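Local coordinates for PvdO (Pseudomonas aeruginosa, PDB 5HHA), which is a calcium-binding periplasmic protein of chromophore maturation, of the sulfatase-modifying factor family, to which formylglycine-generating oxidase activity is generally ascribed, at residues 157-170 with 250-264. Numbering follows the deposited sequence. Where two conformers were deposited one is given.
Sequences REYGARAGSAGPFP and RGNDWGEPPIFSRSG
Arg157 lays its guanidinium over the backbone of Gly251, whose CA lies 3.4 Å from NH1; because the chain bends at chi2 (-72°), CD also rests on Arg250 CB (3.6 Å). Outside the two segments this guanidinium is held by Met213 O and a salt bridge to Glu219. The next residue, Glu158, reaches out with CG anti to the backbone N (chi1 -172°) and divides its carboxylate between two arginines. OE1 takes Arg250 NH2 (2.9 Å) nearly in line with its C-O bond and NH1 on its anti side, with OE1 lying in the guanidinium plane of Arg250, while OE2 receives Arg162 NE (2.8 Å) and NH2. Glu154 supplies a second carboxylate to Arg250, so the two positive charges are probably well compensated in this buried network. The network joins helix 154-162 to Arg250 of strand 247-251, inside the sulfatase-modifying factor domain. Arg162 offers one guanidinium face to Ser263 CB, 3.9 Å above its plane. Beyond the type I' turn Arg162–Ser165, Pro168 O accepts Ser263 N on an in-plane lone pair (2.8 Å, N-H...O 157°), and Pro168 CB packs on Arg262 CG, tying the two loops together. Phe169, finally, brings CE1 to 3.5 Å from Ser261 O, with Ser261 CB at the ring edge; Ser261 in turn touches Thr187, a calcium ligand.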
loop_
_atom_site.group_PDB
_atom_site.type_symbol
_atom_site.label_atom_id
_atom_site.label_comp_id
_atom_site.label_asym_id
_atom_site.label_seq_id
_atom_site.Cartn_x
_atom_site.Cartn_y
_atom_site.Cartn_z
ATOM N N ARG A 157 -3.853 -3.588 5.521
ATOM C CA ARG A 157 -2.625 -2.915 5.143
ATOM C C ARG A 157 -1.731 -2.697 6.378
ATOM O O ARG A 157 -0.527 -2.993 6.344
ATOM C CB ARG A 157 -2.929 -1.620 4.391
ATOM C CG ARG A 157 -1.849 -1.164 3.412
ATOM C CD ARG A 157 -0.588 -0.622 4.074
ATOM N NE ARG A 157 0.349 -0.137 3.062
ATOM C CZ ARG A 157 1.532 0.395 3.333
ATOM N NH1 ARG A 157 1.868 0.671 4.581
ATOM N NH2 ARG A 157 2.359 0.677 2.346
ATOM N N GLU A 158 -2.298 -2.199 7.467
ATOM C CA GLU A 158 -1.464 -2.007 8.665
ATOM C C GLU A 158 -0.968 -3.353 9.205
ATOM O O GLU A 158 0.164 -3.470 9.629
ATOM C CB GLU A 158 -2.182 -1.218 9.753
ATOM C CG GLU A 158 -1.225 -0.854 10.920
ATOM C CD GLU A 158 -1.779 0.134 11.931
ATOM O OE1 GLU A 158 -2.365 1.151 11.527
ATOM O OE2 GLU A 158 -1.572 -0.131 13.144
ATOM N N TYR A 159 -1.821 -4.373 9.163
ATOM C CA TYR A 159 -1.441 -5.719 9.612
ATOM C C TYR A 159 -0.224 -6.200 8.835
ATOM O O TYR A 159 0.736 -6.723 9.378
ATOM C CB TYR A 159 -2.606 -6.655 9.382
ATOM C CG TYR A 159 -2.444 -8.099 9.798
ATOM C CD1 TYR A 159 -2.223 -8.436 11.133
ATOM C CD2 TYR A 159 -2.639 -9.133 8.884
ATOM C CE1 TYR A 159 -2.170 -9.766 11.534
ATOM C CE2 TYR A 159 -2.565 -10.465 9.276
ATOM C CZ TYR A 159 -2.360 -10.758 10.608
ATOM O OH TYR A 159 -2.320 -12.063 11.084
ATOM N N GLY A 160 -0.290 -6.039 7.525
ATOM C CA GLY A 160 0.754 -6.485 6.621
ATOM C C GLY A 160 2.027 -5.683 6.728
ATOM O O GLY A 160 3.126 -6.217 6.534
ATOM N N ALA A 161 1.908 -4.396 7.045
ATOM C CA ALA A 161 3.062 -3.549 7.270
ATOM C C ALA A 161 3.777 -3.947 8.552
ATOM O O ALA A 161 5.003 -3.990 8.588
ATOM C CB ALA A 161 2.652 -2.079 7.337
ATOM N N ARG A 162 3.019 -4.194 9.616
ATOM C CA ARG A 162 3.627 -4.451 10.913
ATOM C C ARG A 162 4.273 -5.822 11.013
ATOM O O ARG A 162 5.322 -5.981 11.657
ATOM C CB ARG A 162 2.601 -4.342 12.022
ATOM C CG ARG A 162 2.117 -2.930 12.274
ATOM C CD ARG A 162 1.147 -2.881 13.470
ATOM N NE ARG A 162 0.785 -1.504 13.803
ATOM C CZ ARG A 162 1.611 -0.654 14.403
ATOM N NH1 ARG A 162 2.791 -1.044 14.819
ATOM N NH2 ARG A 162 1.249 0.599 14.578
ATOM N N ALA A 163 3.636 -6.836 10.423
ATOM C CA ALA A 163 4.158 -8.209 10.491
ATOM C C ALA A 163 4.497 -8.614 11.931
ATOM O O ALA A 163 5.540 -9.235 12.190
ATOM C CB ALA A 163 5.359 -8.375 9.577
ATOM N N GLY A 164 3.619 -8.262 12.866
ATOM C CA GLY A 164 3.782 -8.645 14.259
ATOM C C GLY A 164 4.428 -7.586 15.133
ATOM O O GLY A 164 4.428 -7.723 16.369
ATOM N N SER A 165 4.900 -6.495 14.567
ATOM C CA SER A 165 5.635 -5.492 15.334
ATOM C C SER A 165 4.700 -4.443 15.912
ATOM O O SER A 165 3.691 -4.098 15.310
ATOM C CB SER A 165 6.711 -4.851 14.472
ATOM O OG SER A 165 6.125 -4.123 13.410
ATOM N N ALA A 166 5.021 -3.952 17.103
ATOM C CA ALA A 166 4.187 -2.994 17.823
ATOM C C ALA A 166 4.638 -1.553 17.696
ATOM O O ALA A 166 3.874 -0.633 17.966
ATOM C CB ALA A 166 4.172 -3.375 19.308
ATOM N N GLY A 167 5.905 -1.369 17.391
ATOM C CA GLY A 167 6.491 -0.042 17.254
ATOM C C GLY A 167 6.254 0.543 15.886
ATOM O O GLY A 167 5.504 -0.013 15.072
ATOM N N PRO A 168 6.888 1.679 15.614
ATOM C CA PRO A 168 6.674 2.344 14.331
ATOM C C PRO A 168 7.190 1.553 13.123
ATOM O O PRO A 168 6.640 1.687 12.015
ATOM C CB PRO A 168 7.435 3.666 14.486
ATOM C CG PRO A 168 8.434 3.422 15.521
ATOM C CD PRO A 168 7.798 2.444 16.484
ATOM N N PHE A 169 8.237 0.750 13.312
ATOM C CA PHE A 169 8.830 0.014 12.201
ATOM C C PHE A 169 9.160 -1.420 12.578
ATOM O O PHE A 169 9.584 -1.697 13.700
ATOM C CB PHE A 169 10.126 0.665 11.741
ATOM C CG PHE A 169 9.966 2.116 11.369
ATOM C CD1 PHE A 169 9.342 2.472 10.182
ATOM C CD2 PHE A 169 10.402 3.134 12.209
ATOM C CE1 PHE A 169 9.164 3.813 9.827
ATOM C CE2 PHE A 169 10.210 4.475 11.851
ATOM C CZ PHE A 169 9.600 4.798 10.677
ATOM N N PRO A 170 9.023 -2.348 11.626
ATOM C CA PRO A 170 9.388 -3.746 11.900
ATOM C C PRO A 170 10.885 -4.025 11.745
ATOM O O PRO A 170 11.299 -5.181 11.952
ATOM C CB PRO A 170 8.562 -4.519 10.866
ATOM C CG PRO A 170 8.439 -3.574 9.708
ATOM C CD PRO A 170 8.324 -2.191 10.334
ATOM N N ARG A 250 -2.528 4.554 2.442
ATOM C CA ARG A 250 -1.582 4.066 3.438
ATOM C C ARG A 250 -0.161 4.041 2.899
ATOM O O ARG A 250 0.077 4.041 1.688
ATOM C CB ARG A 250 -1.980 2.675 3.923
ATOM C CG ARG A 250 -3.042 2.728 5.042
ATOM C CD ARG A 250 -2.505 3.466 6.280
ATOM N NE ARG A 250 -3.352 3.294 7.457
ATOM C CZ ARG A 250 -3.008 2.621 8.542
ATOM N NH1 ARG A 250 -1.808 2.070 8.715
ATOM N NH2 ARG A 250 -3.873 2.574 9.527
ATOM N N GLY A 251 0.788 3.949 3.816
ATOM C CA GLY A 251 2.201 3.924 3.495
ATOM C C GLY A 251 2.760 5.325 3.432
ATOM O O GLY A 251 2.325 6.237 4.122
ATOM N N ASN A 252 3.796 5.488 2.617
ATOM C CA ASN A 252 4.456 6.785 2.479
ATOM C C ASN A 252 5.206 6.783 1.154
ATOM O O ASN A 252 5.660 5.731 0.713
ATOM C CB ASN A 252 5.425 6.993 3.650
ATOM C CG ASN A 252 5.864 8.423 3.802
ATOM O OD1 ASN A 252 5.150 9.349 3.425
ATOM N ND2 ASN A 252 7.011 8.611 4.420
ATOM N N ASP A 253 5.365 7.946 0.536
ATOM C CA ASP A 253 5.990 8.002 -0.776
ATOM C C ASP A 253 7.409 8.546 -0.778
ATOM O O ASP A 253 7.918 9.118 0.190
ATOM C CB ASP A 253 5.117 8.772 -1.766
ATOM C CG ASP A 253 5.027 10.242 -1.467
ATOM O OD1 ASP A 253 5.891 11.031 -1.904
ATOM O OD2 ASP A 253 4.028 10.647 -0.801
ATOM N N TRP A 254 8.016 8.342 -1.936
ATOM C CA TRP A 254 9.364 8.758 -2.265
ATOM C C TRP A 254 9.680 10.206 -1.957
ATOM O O TRP A 254 10.858 10.542 -1.787
ATOM C CB TRP A 254 9.620 8.497 -3.754
ATOM C CG TRP A 254 8.679 9.185 -4.678
ATOM C CD1 TRP A 254 7.530 8.674 -5.214
ATOM C CD2 TRP A 254 8.799 10.517 -5.195
ATOM N NE1 TRP A 254 6.931 9.583 -6.011
ATOM C CE2 TRP A 254 7.685 10.733 -6.035
ATOM C CE3 TRP A 254 9.733 11.547 -5.027
ATOM C CZ2 TRP A 254 7.478 11.937 -6.714
ATOM C CZ3 TRP A 254 9.531 12.748 -5.711
ATOM C CH2 TRP A 254 8.405 12.936 -6.537
ATOM N N GLY A 255 8.702 11.090 -1.945
ATOM C CA GLY A 255 8.959 12.491 -1.709
ATOM C C GLY A 255 8.804 12.953 -0.272
ATOM O O GLY A 255 8.998 14.133 0.011
ATOM N N GLU A 256 8.495 12.043 0.634
ATOM C CA GLU A 256 8.096 12.394 1.986
ATOM C C GLU A 256 9.120 11.956 3.011
ATOM O O GLU A 256 9.869 11.004 2.812
ATOM C CB GLU A 256 6.782 11.682 2.300
ATOM C CG GLU A 256 5.596 12.162 1.485
ATOM C CD GLU A 256 5.043 13.476 1.931
ATOM O OE1 GLU A 256 4.651 13.604 3.126
ATOM O OE2 GLU A 256 4.959 14.365 1.036
ATOM N N PRO A 257 9.149 12.651 4.155
ATOM C CA PRO A 257 10.103 12.288 5.205
ATOM C C PRO A 257 9.697 11.004 5.945
ATOM O O PRO A 257 8.500 10.668 5.970
ATOM C CB PRO A 257 10.071 13.513 6.117
ATOM C CG PRO A 257 8.681 14.076 5.936
ATOM C CD PRO A 257 8.353 13.851 4.484
ATOM N N PRO A 258 10.645 10.300 6.559
ATOM C CA PRO A 258 10.365 8.983 7.153
ATOM C C PRO A 258 9.508 9.026 8.417
ATOM O O PRO A 258 8.993 8.000 8.817
ATOM C CB PRO A 258 11.750 8.430 7.447
ATOM C CG PRO A 258 12.629 9.652 7.589
ATOM C CD PRO A 258 12.084 10.641 6.605
ATOM N N ILE A 259 9.285 10.199 8.997
ATOM C CA ILE A 259 8.383 10.312 10.129
ATOM C C ILE A 259 6.968 9.876 9.730
ATOM O O ILE A 259 6.181 9.464 10.581
ATOM C CB ILE A 259 8.396 11.783 10.682
ATOM C CG1 ILE A 259 7.817 11.887 12.083
ATOM C CG2 ILE A 259 7.747 12.723 9.728
ATOM C CD1 ILE A 259 8.630 11.221 13.152
ATOM N N PHE A 260 6.651 9.919 8.430
ATOM C CA PHE A 260 5.347 9.454 7.953
ATOM C C PHE A 260 5.371 8.021 7.435
ATOM O O PHE A 260 4.343 7.530 6.969
ATOM C CB PHE A 260 4.804 10.409 6.893
ATOM C CG PHE A 260 4.692 11.823 7.363
ATOM C CD1 PHE A 260 4.025 12.127 8.528
ATOM C CD2 PHE A 260 5.246 12.863 6.648
ATOM C CE1 PHE A 260 3.932 13.434 8.979
ATOM C CE2 PHE A 260 5.145 14.164 7.090
ATOM C CZ PHE A 260 4.477 14.452 8.255
ATOM N N SER A 261 6.500 7.325 7.584
ATOM C CA SER A 261 6.627 5.945 7.157
ATOM C C SER A 261 6.228 4.943 8.224
ATOM O O SER A 261 6.173 3.733 7.954
ATOM C CB SER A 261 8.070 5.654 6.750
ATOM O OG SER A 261 8.381 6.255 5.501
ATOM N N ARG A 262 5.913 5.432 9.419
ATOM C CA ARG A 262 5.564 4.567 10.539
ATOM C C ARG A 262 4.358 3.708 10.168
ATOM O O ARG A 262 3.456 4.171 9.455
ATOM C CB ARG A 262 5.202 5.443 11.736
ATOM C CG ARG A 262 6.300 6.396 12.186
ATOM C CD ARG A 262 5.838 7.431 13.223
ATOM N NE ARG A 262 4.747 8.215 12.677
ATOM C CZ ARG A 262 3.460 8.064 12.947
ATOM N NH1 ARG A 262 3.043 7.304 13.959
ATOM N NH2 ARG A 262 2.579 8.759 12.273
ATOM N N SER A 263 4.296 2.494 10.707
ATOM C CA SER A 263 3.247 1.555 10.334
ATOM C C SER A 263 1.838 2.077 10.569
ATOM O O SER A 263 0.897 1.648 9.883
ATOM C CB SER A 263 3.429 0.253 11.084
ATOM O OG SER A 263 4.580 -0.443 10.658
ATOM N N GLY A 264 1.646 2.934 11.570
ATOM C CA GLY A 264 0.337 3.454 11.895
ATOM C C GLY A 264 -0.056 4.765 11.251
ATOM O O GLY A 264 -1.161 5.240 11.471
HETATM O O HOH W 1 4.290 2.669 1.360
HETATM O O HOH W 2 0.502 1.295 7.077
HETATM O O HOH W 3 3.726 1.868 6.919
HETATM O O HOH W 4 -3.018 3.511 12.705
HETATM O O HOH W 5 5.832 -1.548 12.751
#